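Local structure of peptide methionine sulfoxide reductase msrA/msrB (Neisseria gonorrhoeae, 2H30) at residues A[22-25]-A[26-30]; A[57-60]-A[61-65]; A[84-87]-A[88-92]; A[91-94]-A[95-98]; A[110-113]-A[114-118]. The protein carries an N-terminal thioredoxin-like domain that can take electrons from DsbD and pass them to the methionine sulfoxide reductase domains that follow it. The protein carries 2 engineered substitutions. One frame throughout, in Å; residues are numbered along the deposited sequence.

Contact 1: A[22-25]-A[26-30]; sequences TMKT and ADNRP. Engineered in segment 22-25: Met23 (natural residue Leu).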
loop_
_atom_site.group_PDB
_atom_site.type_symbol
_atom_site.label_atom_id
_atom_site.label_comp_id
_atom_site.label_asym_id
_atom_site.label_seq_id
_atom_site.Cartn_x
_atom_site.Cartn_y
_atom_site.Cartn_z
ATOM N N THR A 22 -2.065 0.397 15.152
ATOM C CA THR A 22 -1.845 1.552 15.975
ATOM C C THR A 22 -1.806 2.834 15.116
ATOM O O THR A 22 -1.510 3.942 15.593
ATOM C CB THR A 22 -0.510 1.361 16.766
ATOM O OG1 THR A 22 0.579 1.640 15.899
ATOM C CG2 THR A 22 -0.377 -0.110 17.197
HETATM N N MSE A 23 -2.138 2.700 13.819
HETATM C CA MSE A 23 -1.928 3.815 12.897
HETATM C C MSE A 23 -3.241 4.380 12.381
HETATM O O MSE A 23 -4.284 3.695 12.418
HETATM C CB MSE A 23 -1.079 3.352 11.697
HETATM C CG MSE A 23 0.324 3.026 12.160
HETATM SE SE MSE A 23 1.330 2.387 10.572
HETATM C CE MSE A 23 2.881 1.858 11.592
ATOM N N LYS A 24 -3.180 5.636 11.912
ATOM C CA LYS A 24 -4.362 6.243 11.315
ATOM C C LYS A 24 -4.189 6.328 9.823
ATOM O O LYS A 24 -3.068 6.140 9.321
ATOM C CB LYS A 24 -4.483 7.682 11.785
ATOM C CG LYS A 24 -4.706 7.815 13.309
ATOM C CD LYS A 24 -4.793 9.279 13.661
ATOM C CE LYS A 24 -5.149 9.366 15.155
ATOM N NZ LYS A 24 -5.509 10.768 15.512
ATOM N N THR A 25 -5.302 6.584 9.154
ATOM C CA THR A 25 -5.226 6.931 7.731
ATOM C C THR A 25 -5.060 8.431 7.544
ATOM O O THR A 25 -5.076 9.209 8.517
ATOM C CB THR A 25 -6.449 6.496 7.010
ATOM O OG1 THR A 25 -7.589 7.269 7.443
ATOM C CG2 THR A 25 -6.620 4.955 7.143
ATOM N N ALA A 26 -4.955 8.847 6.293
ATOM C CA ALA A 26 -4.757 10.259 6.019
ATOM C C ALA A 26 -5.970 11.101 6.410
ATOM O O ALA A 26 -5.855 12.368 6.518
ATOM C CB ALA A 26 -4.409 10.448 4.514
ATOM N N ASP A 27 -7.139 10.478 6.553
ATOM C CA ASP A 27 -8.364 11.192 7.014
ATOM C C ASP A 27 -8.619 11.026 8.503
ATOM O O ASP A 27 -9.698 11.418 8.971
ATOM C CB ASP A 27 -9.621 10.893 6.178
ATOM C CG ASP A 27 -10.109 9.429 6.287
ATOM O OD1 ASP A 27 -9.966 8.792 7.346
ATOM O OD2 ASP A 27 -10.714 8.907 5.324
ATOM N N ASN A 28 -7.641 10.427 9.190
ATOM C CA ASN A 28 -7.611 10.250 10.647
ATOM C C ASN A 28 -8.354 9.046 11.214
ATOM O O ASN A 28 -8.338 8.873 12.447
ATOM C CB ASN A 28 -7.985 11.552 11.364
ATOM C CG ASN A 28 -6.907 12.645 11.146
ATOM O OD1 ASN A 28 -5.667 12.375 11.084
ATOM N ND2 ASN A 28 -7.371 13.893 11.044
ATOM N N ARG A 29 -8.981 8.239 10.371
ATOM C CA ARG A 29 -9.657 7.059 10.867
ATOM C C ARG A 29 -8.629 5.968 11.185
ATOM O O ARG A 29 -7.499 5.998 10.714
ATOM C CB ARG A 29 -10.742 6.598 9.917
ATOM C CG ARG A 29 -10.333 5.575 8.847
ATOM C CD ARG A 29 -11.584 5.262 8.023
ATOM N NE ARG A 29 -11.912 6.431 7.181
ATOM C CZ ARG A 29 -12.994 6.502 6.421
ATOM N NH1 ARG A 29 -13.842 5.479 6.400
ATOM N NH2 ARG A 29 -13.216 7.580 5.663
ATOM N N PRO A 30 -8.995 4.975 12.008
ATOM C CA PRO A 30 -8.066 3.874 12.289
ATOM C C PRO A 30 -7.755 3.050 11.034
ATOM O O PRO A 30 -8.679 2.638 10.312
ATOM C CB PRO A 30 -8.825 3.018 13.301
ATOM C CG PRO A 30 -9.785 3.998 13.930
ATOM C CD PRO A 30 -10.241 4.850 12.793
HETATM O O HOH W 1 -3.231 10.787 9.876
HETATM O O HOH W 2 -9.212 6.493 5.261
#
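A type I beta turn runs from Thr25 to Asn28, where the chain leaves the short edge strand 24-25 and doubles back. Asn28 N closes it on Thr25 O at 2.9 Å; just outside, Thr25 N donates to Arg29 O at 2.8 Å. Thr25 OG1 sits between the backbone N and the carbonyl carbon (chi1 68°), which places it beside Asp27 OD1, 2.8 Å away. The amides of Asp27 and Arg29 add weak bonds to OG1. The Asp27 side chain lies alongside that of Thr25. Asp27 OD1 accepts from Arg29 N at 3.2 Å, which makes an Asx turn. The Arg29 guanidinium then grips the same carboxylate side-on. NE meets OD1 at 3.1 Å, in the guanidinium plane and on the syn lone pair. NH2 forms a salt bridge to OD2 at 2.9 Å, from above the carboxylate plane. One water links Thr25 OG1 to Asp27 OD2, and another links Thr25 O to Asn28 OD1. Ala26 and Lys24 bond through their backbones to strand 105-107, next to 24-25 in the sheet. The whole is a beta turn reinforced by an Asx turn, at the edge of a thioredoxin-like sheet.

Contact 2: A[57-60]-A[61-65]; sequences LGQA and EKWAQ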
loop_
_atom_site.group_PDB
_atom_site.type_symbol
_atom_site.label_atom_id
_atom_site.label_comp_id
_atom_site.label_asym_id
_atom_site.label_seq_id
_atom_site.Cartn_x
_atom_site.Cartn_y
_atom_site.Cartn_z
ATOM N N LEU A 57 -1.985 6.720 -8.419
ATOM C CA LEU A 57 -3.005 6.774 -7.304
ATOM C C LEU A 57 -4.413 6.455 -7.840
ATOM O O LEU A 57 -5.143 5.667 -7.216
ATOM C CB LEU A 57 -3.009 8.116 -6.597
ATOM C CG LEU A 57 -1.760 8.445 -5.787
ATOM C CD1 LEU A 57 -1.834 9.883 -5.361
ATOM C CD2 LEU A 57 -1.703 7.496 -4.581
ATOM N N GLY A 58 -4.720 6.983 -9.027
ATOM C CA GLY A 58 -6.076 6.711 -9.599
ATOM C C GLY A 58 -6.235 5.238 -9.962
ATOM O O GLY A 58 -7.313 4.658 -9.837
ATOM N N GLN A 59 -5.162 4.635 -10.461
ATOM C CA GLN A 59 -5.140 3.234 -10.769
ATOM C C GLN A 59 -5.400 2.391 -9.519
ATOM O O GLN A 59 -6.232 1.498 -9.529
ATOM C CB GLN A 59 -3.763 2.932 -11.367
ATOM C CG GLN A 59 -3.611 1.526 -11.803
ATOM C CD GLN A 59 -2.138 1.266 -12.212
ATOM O OE1 GLN A 59 -1.247 1.471 -11.407
ATOM N NE2 GLN A 59 -1.910 0.809 -13.441
ATOM N N ALA A 60 -4.652 2.677 -8.454
ATOM C CA ALA A 60 -4.830 1.909 -7.209
ATOM C C ALA A 60 -6.238 2.094 -6.647
ATOM O O ALA A 60 -6.801 1.148 -6.115
ATOM C CB ALA A 60 -3.762 2.411 -6.173
ATOM N N GLU A 61 -6.771 3.300 -6.772
ATOM C CA GLU A 61 -8.146 3.539 -6.284
ATOM C C GLU A 61 -9.145 2.680 -7.070
ATOM O O GLU A 61 -10.071 2.113 -6.475
ATOM C CB GLU A 61 -8.478 5.021 -6.460
ATOM C CG GLU A 61 -9.817 5.332 -5.788
ATOM C CD GLU A 61 -10.319 6.723 -6.082
ATOM O OE1 GLU A 61 -10.062 7.270 -7.201
ATOM O OE2 GLU A 61 -11.014 7.303 -5.197
ATOM N N LYS A 62 -8.945 2.608 -8.389
ATOM C CA LYS A 62 -9.809 1.744 -9.222
ATOM C C LYS A 62 -9.733 0.309 -8.790
ATOM O O LYS A 62 -10.753 -0.363 -8.664
ATOM C CB LYS A 62 -9.413 1.846 -10.689
ATOM C CG LYS A 62 -10.426 1.134 -11.559
ATOM C CD LYS A 62 -10.014 1.264 -13.031
ATOM C CE LYS A 62 -8.619 0.696 -13.290
ATOM N NZ LYS A 62 -8.344 0.531 -14.751
ATOM N N TRP A 63 -8.515 -0.180 -8.558
ATOM C CA TRP A 63 -8.391 -1.540 -8.143
ATOM C C TRP A 63 -9.097 -1.771 -6.831
ATOM O O TRP A 63 -9.781 -2.809 -6.650
ATOM C CB TRP A 63 -6.913 -1.951 -7.999
ATOM C CG TRP A 63 -6.125 -1.875 -9.280
ATOM C CD1 TRP A 63 -6.577 -1.600 -10.570
ATOM C CD2 TRP A 63 -4.717 -2.055 -9.388
ATOM N NE1 TRP A 63 -5.534 -1.601 -11.454
ATOM C CE2 TRP A 63 -4.370 -1.868 -10.758
ATOM C CE3 TRP A 63 -3.709 -2.341 -8.460
ATOM C CZ2 TRP A 63 -3.068 -1.983 -11.219
ATOM C CZ3 TRP A 63 -2.388 -2.500 -8.933
ATOM C CH2 TRP A 63 -2.084 -2.321 -10.292
ATOM N N ALA A 64 -8.923 -0.824 -5.904
ATOM C CA ALA A 64 -9.469 -1.033 -4.548
ATOM C C ALA A 64 -10.987 -1.155 -4.615
ATOM O O ALA A 64 -11.579 -1.837 -3.808
ATOM C CB ALA A 64 -9.068 0.132 -3.604
ATOM N N GLN A 65 -11.586 -0.520 -5.597
ATOM C CA GLN A 65 -13.061 -0.506 -5.749
ATOM C C GLN A 65 -13.575 -1.597 -6.646
ATOM O O GLN A 65 -14.812 -1.703 -6.865
ATOM C CB GLN A 65 -13.524 0.790 -6.348
ATOM C CG GLN A 65 -13.406 1.933 -5.441
ATOM C CD GLN A 65 -13.785 3.163 -6.189
ATOM O OE1 GLN A 65 -14.888 3.709 -5.997
ATOM N NE2 GLN A 65 -12.911 3.592 -7.107
HETATM O O HOH W 3 -9.606 6.260 -9.716
#
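Gln59 and Trp63, one helical turn apart, form the tight part of this contact. Their side chains run alongside each other and point the same way. Gln59 CG stands 3.3 Å above one face of the indole, toward its rim. Gln59 CD comes 3.5 Å from Trp63 CZ2. The amide plane is turned 29° from the indole plane. Gln59 reaches this place because CG is anti to the backbone N (chi1 -177°) and the chain then runs on extended. The carbonyl O of Gln59 lies over a face of the same ring, 3.3 Å from Trp63 CD1. That oxygen also accepts the amide hydrogen of Trp63. Elsewhere Trp63 stacks on Phe69 and touches Ala147 of helix 144-152.

Residues 57-64 belong to helix 51-64, the crossover helix of the beta-alpha-beta unit between strands 41-45 and 73-78. It is the helix that starts at the thioredoxin-type CxxC pattern. Its regular bonds continue here, with Glu61 N on Leu57 O and Ala64 N on Ala60 O, both at 2.9 Å.

The side with Gly58 and Glu61 is looser and hydrated. A water donates to Gly58 O at 2.8 Å and to Glu61 OE1 at 2.7 Å. It thereby bridges the backbone to the carboxylate. The other oxygen, Glu61 OE2, is bound by the backbone N of Lys102. Nearby, Gln65 folds back on the last turn. Its NE2 donates to Glu61 O at 3.3 Å, from above the carbonyl plane, while Gln65 N reaches that oxygen from the opposite face.

Contact 3: A[84-87]-A[88-92]; sequences HEKK and DGEFQ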
loop_
_atom_site.group_PDB
_atom_site.type_symbol
_atom_site.label_atom_id
_atom_site.label_comp_id
_atom_site.label_asym_id
_atom_site.label_seq_id
_atom_site.Cartn_x
_atom_site.Cartn_y
_atom_site.Cartn_z
ATOM N N HIS A 84 12.474 11.696 3.205
ATOM C CA HIS A 84 12.146 13.072 2.790
ATOM C C HIS A 84 10.688 13.298 2.437
ATOM O O HIS A 84 10.326 14.336 1.839
ATOM C CB HIS A 84 13.074 13.589 1.674
ATOM C CG HIS A 84 14.522 13.513 2.041
ATOM N ND1 HIS A 84 15.084 14.319 3.012
ATOM C CD2 HIS A 84 15.511 12.693 1.608
ATOM C CE1 HIS A 84 16.362 14.011 3.146
ATOM N NE2 HIS A 84 16.644 13.022 2.314
ATOM N N GLU A 85 9.830 12.342 2.853
ATOM C CA GLU A 85 8.410 12.626 2.781
ATOM C C GLU A 85 8.059 13.792 3.699
ATOM O O GLU A 85 8.746 14.002 4.763
ATOM C CB GLU A 85 7.607 11.344 3.178
ATOM C CG GLU A 85 6.108 11.535 3.191
ATOM C CD GLU A 85 5.573 11.899 1.814
ATOM O OE1 GLU A 85 5.479 13.127 1.513
ATOM O OE2 GLU A 85 5.280 10.969 1.048
ATOM N N LYS A 86 7.034 14.547 3.316
ATOM C CA LYS A 86 6.477 15.611 4.143
ATOM C C LYS A 86 6.250 15.134 5.562
ATOM O O LYS A 86 5.883 13.987 5.790
ATOM C CB LYS A 86 5.145 16.080 3.557
ATOM C CG LYS A 86 5.353 16.741 2.135
ATOM C CD LYS A 86 4.009 17.010 1.474
ATOM C CE LYS A 86 4.151 17.406 -0.004
ATOM N NZ LYS A 86 4.842 18.727 -0.112
ATOM N N LYS A 87 6.531 16.008 6.540
ATOM C CA LYS A 87 6.306 15.640 7.936
ATOM C C LYS A 87 4.855 15.376 8.291
ATOM O O LYS A 87 3.902 15.791 7.597
ATOM C CB LYS A 87 6.886 16.771 8.836
ATOM C CG LYS A 87 8.353 16.838 8.658
ATOM C CD LYS A 87 9.129 17.780 9.590
ATOM C CE LYS A 87 10.598 17.273 9.683
ATOM N NZ LYS A 87 10.860 16.155 8.679
ATOM N N ASP A 88 4.653 14.686 9.416
ATOM C CA ASP A 88 3.322 14.462 9.920
ATOM C C ASP A 88 2.560 15.776 10.045
ATOM O O ASP A 88 3.149 16.787 10.469
ATOM C CB ASP A 88 3.385 13.787 11.283
ATOM C CG ASP A 88 2.046 13.199 11.679
ATOM O OD1 ASP A 88 1.385 12.557 10.820
ATOM O OD2 ASP A 88 1.649 13.373 12.855
ATOM N N GLY A 89 1.289 15.779 9.658
ATOM C CA GLY A 89 0.475 16.999 9.536
ATOM C C GLY A 89 0.625 17.672 8.168
ATOM O O GLY A 89 -0.403 17.942 7.522
ATOM N N GLU A 90 1.885 17.922 7.757
ATOM C CA GLU A 90 2.189 18.569 6.467
ATOM C C GLU A 90 1.701 17.600 5.369
ATOM O O GLU A 90 0.984 18.030 4.438
ATOM C CB GLU A 90 3.666 18.867 6.342
ATOM C CG GLU A 90 4.060 19.431 4.975
ATOM C CD GLU A 90 5.574 19.577 4.730
ATOM O OE1 GLU A 90 6.483 18.982 5.439
ATOM O OE2 GLU A 90 5.861 20.313 3.738
ATOM N N PHE A 91 1.948 16.302 5.615
ATOM C CA PHE A 91 1.601 15.293 4.599
ATOM C C PHE A 91 0.109 15.317 4.370
ATOM O O PHE A 91 -0.388 15.393 3.240
ATOM C CB PHE A 91 2.099 13.872 4.971
ATOM C CG PHE A 91 1.587 12.830 4.007
ATOM C CD1 PHE A 91 2.256 12.661 2.783
ATOM C CD2 PHE A 91 0.359 12.169 4.234
ATOM C CE1 PHE A 91 1.741 11.785 1.808
ATOM C CE2 PHE A 91 -0.150 11.273 3.229
ATOM C CZ PHE A 91 0.566 11.124 2.038
ATOM N N GLN A 92 -0.659 15.217 5.455
ATOM C CA GLN A 92 -2.110 15.114 5.354
ATOM C C GLN A 92 -2.742 16.372 4.743
ATOM O O GLN A 92 -3.726 16.300 4.023
ATOM C CB GLN A 92 -2.711 14.795 6.735
ATOM C CG GLN A 92 -2.364 13.437 7.341
ATOM C CD GLN A 92 -1.064 13.403 8.125
ATOM O OE1 GLN A 92 -0.134 14.191 7.890
ATOM N NE2 GLN A 92 -0.943 12.416 9.023
#
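The backbone bends from Lys87 into helix 90-95, with Phe91 N donating to Lys87 O at 2.8 Å and Gly89 at the N-cap. This is a helix start in the loop that follows strand 73-78 of the thioredoxin-like fold. Glu90 reaches back over it. Its extended chain brings OE1 to Lys87 N at 3.2 Å, on the anti side of the carboxylate and 32° out of its plane. On the way, Glu90 CD passes 3.7 Å from Lys86 CB, and the two side chains cross at about a right angle. Lys86 NZ stays beyond salt-bridge range of Glu90; elsewhere this lysine makes a cation-pi contact with Trp94. Glu85 bends at chi2 (62°), which brings its carboxylate to the Phe91 ring. OE1 lies at the ring edge, 3.5 Å from Phe91 CD1, and the two planes are 70° apart. The same oxygen is held by Lys86 N and by the hydroxyl of Ser48. Gln92 turns its amide back to the N-cap and uses both ends. Gln92 OE1 accepts from Gly89 N at 2.8 Å. Gln92 NE2 donates to Asp88 OD1 at 2.9 Å, with the oxygen close to the plane of the amide.

Contact 4: A[91-94]-A[95-98]; sequences FQKW and YAGL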
loop_
_atom_site.group_PDB
_atom_site.type_symbol
_atom_site.label_atom_id
_atom_site.label_comp_id
_atom_site.label_asym_id
_atom_site.label_seq_id
_atom_site.Cartn_x
_atom_site.Cartn_y
_atom_site.Cartn_z
ATOM N N PHE A 91 1.948 16.302 5.615
ATOM C CA PHE A 91 1.601 15.293 4.599
ATOM C C PHE A 91 0.109 15.317 4.370
ATOM O O PHE A 91 -0.388 15.393 3.240
ATOM C CB PHE A 91 2.099 13.872 4.971
ATOM C CG PHE A 91 1.587 12.830 4.007
ATOM C CD1 PHE A 91 2.256 12.661 2.783
ATOM C CD2 PHE A 91 0.359 12.169 4.234
ATOM C CE1 PHE A 91 1.741 11.785 1.808
ATOM C CE2 PHE A 91 -0.150 11.273 3.229
ATOM C CZ PHE A 91 0.566 11.124 2.038
ATOM N N GLN A 92 -0.659 15.217 5.455
ATOM C CA GLN A 92 -2.110 15.114 5.354
ATOM C C GLN A 92 -2.742 16.372 4.743
ATOM O O GLN A 92 -3.726 16.300 4.023
ATOM C CB GLN A 92 -2.711 14.795 6.735
ATOM C CG GLN A 92 -2.364 13.437 7.341
ATOM C CD GLN A 92 -1.064 13.403 8.125
ATOM O OE1 GLN A 92 -0.134 14.191 7.890
ATOM N NE2 GLN A 92 -0.943 12.416 9.023
ATOM N N LYS A 93 -2.182 17.538 5.074
ATOM C CA LYS A 93 -2.652 18.795 4.516
ATOM C C LYS A 93 -2.444 18.844 3.000
ATOM O O LYS A 93 -3.346 19.216 2.290
ATOM C CB LYS A 93 -1.952 19.977 5.212
ATOM C CG LYS A 93 -2.529 21.321 4.742
ATOM C CD LYS A 93 -4.088 21.332 4.654
ATOM C CE LYS A 93 -4.802 20.776 5.937
ATOM N NZ LYS A 93 -5.961 19.858 5.598
ATOM N N TRP A 94 -1.286 18.397 2.558
ATOM C CA TRP A 94 -0.969 18.306 1.120
ATOM C C TRP A 94 -1.926 17.284 0.489
ATOM O O TRP A 94 -2.545 17.528 -0.549
ATOM C CB TRP A 94 0.492 17.885 0.936
ATOM C CG TRP A 94 0.732 17.465 -0.482
ATOM C CD1 TRP A 94 0.894 18.273 -1.584
ATOM C CD2 TRP A 94 0.707 16.117 -0.965
ATOM N NE1 TRP A 94 1.059 17.502 -2.720
ATOM C CE2 TRP A 94 0.919 16.178 -2.371
ATOM C CE3 TRP A 94 0.543 14.859 -0.339
ATOM C CZ2 TRP A 94 0.967 15.032 -3.178
ATOM C CZ3 TRP A 94 0.596 13.710 -1.144
ATOM C CH2 TRP A 94 0.792 13.809 -2.550
ATOM N N TYR A 95 -2.036 16.106 1.118
ATOM C CA TYR A 95 -2.825 15.051 0.484
ATOM C C TYR A 95 -4.308 15.362 0.380
ATOM O O TYR A 95 -5.008 14.928 -0.538
ATOM C CB TYR A 95 -2.566 13.718 1.191
ATOM C CG TYR A 95 -3.259 12.559 0.494
ATOM C CD1 TYR A 95 -2.858 12.189 -0.795
ATOM C CD2 TYR A 95 -4.364 11.963 1.043
ATOM C CE1 TYR A 95 -3.502 11.175 -1.457
ATOM C CE2 TYR A 95 -5.057 10.943 0.355
ATOM C CZ TYR A 95 -4.583 10.564 -0.875
ATOM O OH TYR A 95 -5.248 9.584 -1.559
ATOM N N ALA A 96 -4.820 16.183 1.318
ATOM C CA ALA A 96 -6.224 16.567 1.272
ATOM C C ALA A 96 -6.574 17.346 -0.017
ATOM O O ALA A 96 -7.720 17.365 -0.425
ATOM C CB ALA A 96 -6.591 17.373 2.535
ATOM N N GLY A 97 -5.576 17.932 -0.692
ATOM C CA GLY A 97 -5.825 18.562 -1.998
ATOM C C GLY A 97 -6.003 17.627 -3.192
ATOM O O GLY A 97 -6.368 18.068 -4.283
ATOM N N LEU A 98 -5.633 16.357 -3.001
ATOM C CA LEU A 98 -5.809 15.359 -4.053
ATOM C C LEU A 98 -7.177 14.726 -3.898
ATOM O O LEU A 98 -7.809 14.803 -2.803
ATOM C CB LEU A 98 -4.708 14.304 -3.936
ATOM C CG LEU A 98 -3.313 14.696 -4.515
ATOM C CD1 LEU A 98 -2.625 15.915 -3.879
ATOM C CD2 LEU A 98 -2.382 13.485 -4.580
#
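Trp94 reaches both Tyr95 and Leu98, and its side chain can be followed outward from the helix. CB sits 3.1 Å from Tyr95 N. With CG anti to the backbone N (chi1 166°), the indole comes beside the Tyr95 backbone. CG and CD2 remain close to that same amide. CE3 meets Tyr95 CB at 3.6 Å, and CZ3 approaches Tyr95 CD1 at 3.8 Å, near the plane of the phenol ring. The Trp94 six-membered ring and the Tyr95 ring are oblique, with planes at 46°. Trp94 CZ2 meets Leu98 CD1 at 3.8 Å, and Trp94 CH2 meets Leu98 CD2. Leu98 CD1 also stands over the face of the six-membered ring, 4.1 Å from its centroid, in a CH-pi contact.

A type I turn from Tyr95 to Leu98, closed by Leu98 N on Tyr95 O at 2.9 Å, follows helix 90-95 and leads toward strand 105-107. Gly97 N donates to Trp94 O at 3.1 Å. Phe91 completes an aromatic cluster with Trp94 and Tyr95. The Phe91 and Tyr95 rings are nearly parallel, at 7°, but slid apart. Phe91 CE2 instead touches Tyr95 CB at 4.0 Å. Beyond the cluster, Trp94 packs on Leu54 of helix 51-64, and Tyr95 on Val105.

Contact 5: A[110-113]-A[114-118]; sequences GGTI and AQNLN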
loop_
_atom_site.group_PDB
_atom_site.type_symbol
_atom_site.label_atom_id
_atom_site.label_comp_id
_atom_site.label_asym_id
_atom_site.label_seq_id
_atom_site.Cartn_x
_atom_site.Cartn_y
_atom_site.Cartn_z
ATOM N N GLY A 110 7.279 8.262 10.316
ATOM C CA GLY A 110 8.647 7.724 10.416
ATOM C C GLY A 110 8.918 6.430 9.656
ATOM O O GLY A 110 10.045 5.917 9.605
ATOM N N GLY A 111 7.885 5.910 8.993
ATOM C CA GLY A 111 8.137 4.762 8.112
ATOM C C GLY A 111 8.522 3.459 8.822
ATOM O O GLY A 111 9.408 2.733 8.350
ATOM N N THR A 112 7.833 3.160 9.929
ATOM C CA THR A 112 8.132 1.925 10.676
ATOM C C THR A 112 8.014 0.666 9.814
ATOM O O THR A 112 8.923 -0.165 9.753
ATOM C CB THR A 112 7.182 1.791 11.837
ATOM O OG1 THR A 112 7.516 2.865 12.747
ATOM C CG2 THR A 112 7.426 0.459 12.554
ATOM N N ILE A 113 6.914 0.567 9.066
ATOM C CA ILE A 113 6.683 -0.685 8.341
ATOM C C ILE A 113 7.658 -0.757 7.163
ATOM O O ILE A 113 8.265 -1.803 6.915
ATOM C CB ILE A 113 5.258 -0.745 7.840
ATOM C CG1 ILE A 113 4.306 -0.703 9.038
ATOM C CG2 ILE A 113 5.082 -1.968 6.867
ATOM C CD1 ILE A 113 2.931 -0.491 8.638
ATOM N N ALA A 114 7.852 0.365 6.456
ATOM C CA ALA A 114 8.790 0.364 5.362
ATOM C C ALA A 114 10.197 -0.058 5.841
ATOM O O ALA A 114 10.887 -0.831 5.201
ATOM C CB ALA A 114 8.804 1.768 4.674
ATOM N N GLN A 115 10.622 0.484 6.980
ATOM C CA GLN A 115 11.918 0.084 7.524
ATOM C C GLN A 115 11.945 -1.409 7.889
ATOM O O GLN A 115 12.924 -2.087 7.554
ATOM C CB GLN A 115 12.242 0.930 8.754
ATOM C CG GLN A 115 12.557 2.354 8.358
ATOM C CD GLN A 115 12.892 3.160 9.577
ATOM O OE1 GLN A 115 13.841 2.828 10.286
ATOM N NE2 GLN A 115 12.081 4.147 9.892
ATOM N N ASN A 116 10.902 -1.918 8.547
ATOM C CA ASN A 116 10.810 -3.355 8.875
ATOM C C ASN A 116 10.885 -4.239 7.644
ATOM O O ASN A 116 11.406 -5.329 7.681
ATOM C CB ASN A 116 9.521 -3.674 9.643
ATOM C CG ASN A 116 9.467 -3.052 11.022
ATOM O OD1 ASN A 116 8.373 -2.965 11.618
ATOM N ND2 ASN A 116 10.599 -2.601 11.523
ATOM N N LEU A 117 10.285 -3.768 6.542
ATOM C CA LEU A 117 10.266 -4.540 5.325
ATOM C C LEU A 117 11.428 -4.249 4.390
ATOM O O LEU A 117 11.495 -4.841 3.298
ATOM C CB LEU A 117 8.903 -4.366 4.609
ATOM C CG LEU A 117 7.671 -4.747 5.407
ATOM C CD1 LEU A 117 6.403 -4.703 4.492
ATOM C CD2 LEU A 117 7.766 -6.055 6.031
ATOM N N ASN A 118 12.349 -3.359 4.794
ATOM C CA ASN A 118 13.473 -2.968 3.943
ATOM C C ASN A 118 13.020 -2.388 2.590
ATOM O O ASN A 118 13.607 -2.686 1.531
ATOM C CB ASN A 118 14.486 -4.134 3.776
ATOM C CG ASN A 118 15.806 -3.710 3.172
ATOM O OD1 ASN A 118 16.253 -2.566 3.334
ATOM N ND2 ASN A 118 16.424 -4.626 2.438
#
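Ile113 and Leu117 lie side by side, four residues apart, and point the same way; helix 112-116 holds the first of them. They meet through methyl groups, with Ile113 CG2 3.9 Å from Leu117 CD1. Ile113 CG2 is anti to the backbone N (chi1 -61° for CG1), which turns it toward the next helical turn. Thr112 and Asn116 form a second aligned pair, one residue back. Thr112 CG2 comes within 3.7 Å of Asn116 OD1, while the carboxamide carbon Asn116 CG lies 3.2 Å from Thr112 O. Gln115 points elsewhere and runs back along the helix start. Its extended chain carries NE2 to Gly110 O at 2.7 Å, though the angle of 124° makes this a weak bond. A second weak bond goes to Gly111 O.

The backbone bonds are straighter. Gln115 N donates to Gly111 O and Asn116 N to Thr112 O, each at 2.9 Å. Gly111 is the N-cap residue. Asp108 OD1 and OD2 accept the amides of Thr112 and Ile113, the first two residues of the helix. At the other end Asn118 takes positive phi and closes a Schellman motif.

Ile113 and Leu117 both pack on Phe45 of strand 41-45. Ile113 also packs on Val16 and Met20 of helix 16-20, and Leu117 on Val134 and Ile137 of strand 134-139.

In the fold
The contacts come in numerical order along the chain, with 3 and 4 overlapping, and all are local turns or helix segments around one mixed sheet. Contacts 3 and 4 share Phe91, Gln92 and helix 90-95, with centres about 9 Å apart. Contact 1, at the edge strand 24-25, touches both through Ala26, and touches contact 5 where the engineered Met23 meets Ile113. Contact 2 lies on helix 51-64 and meets contact 4 through Leu57 and Leu98. Contacts 2 and 5 lie on opposite sides of the chain's centre, about 23 Å between centres. All lie within the thioredoxin-like fold, whose CxxC pattern at the start of helix 51-64 probably carries the thiol-disulfide exchange.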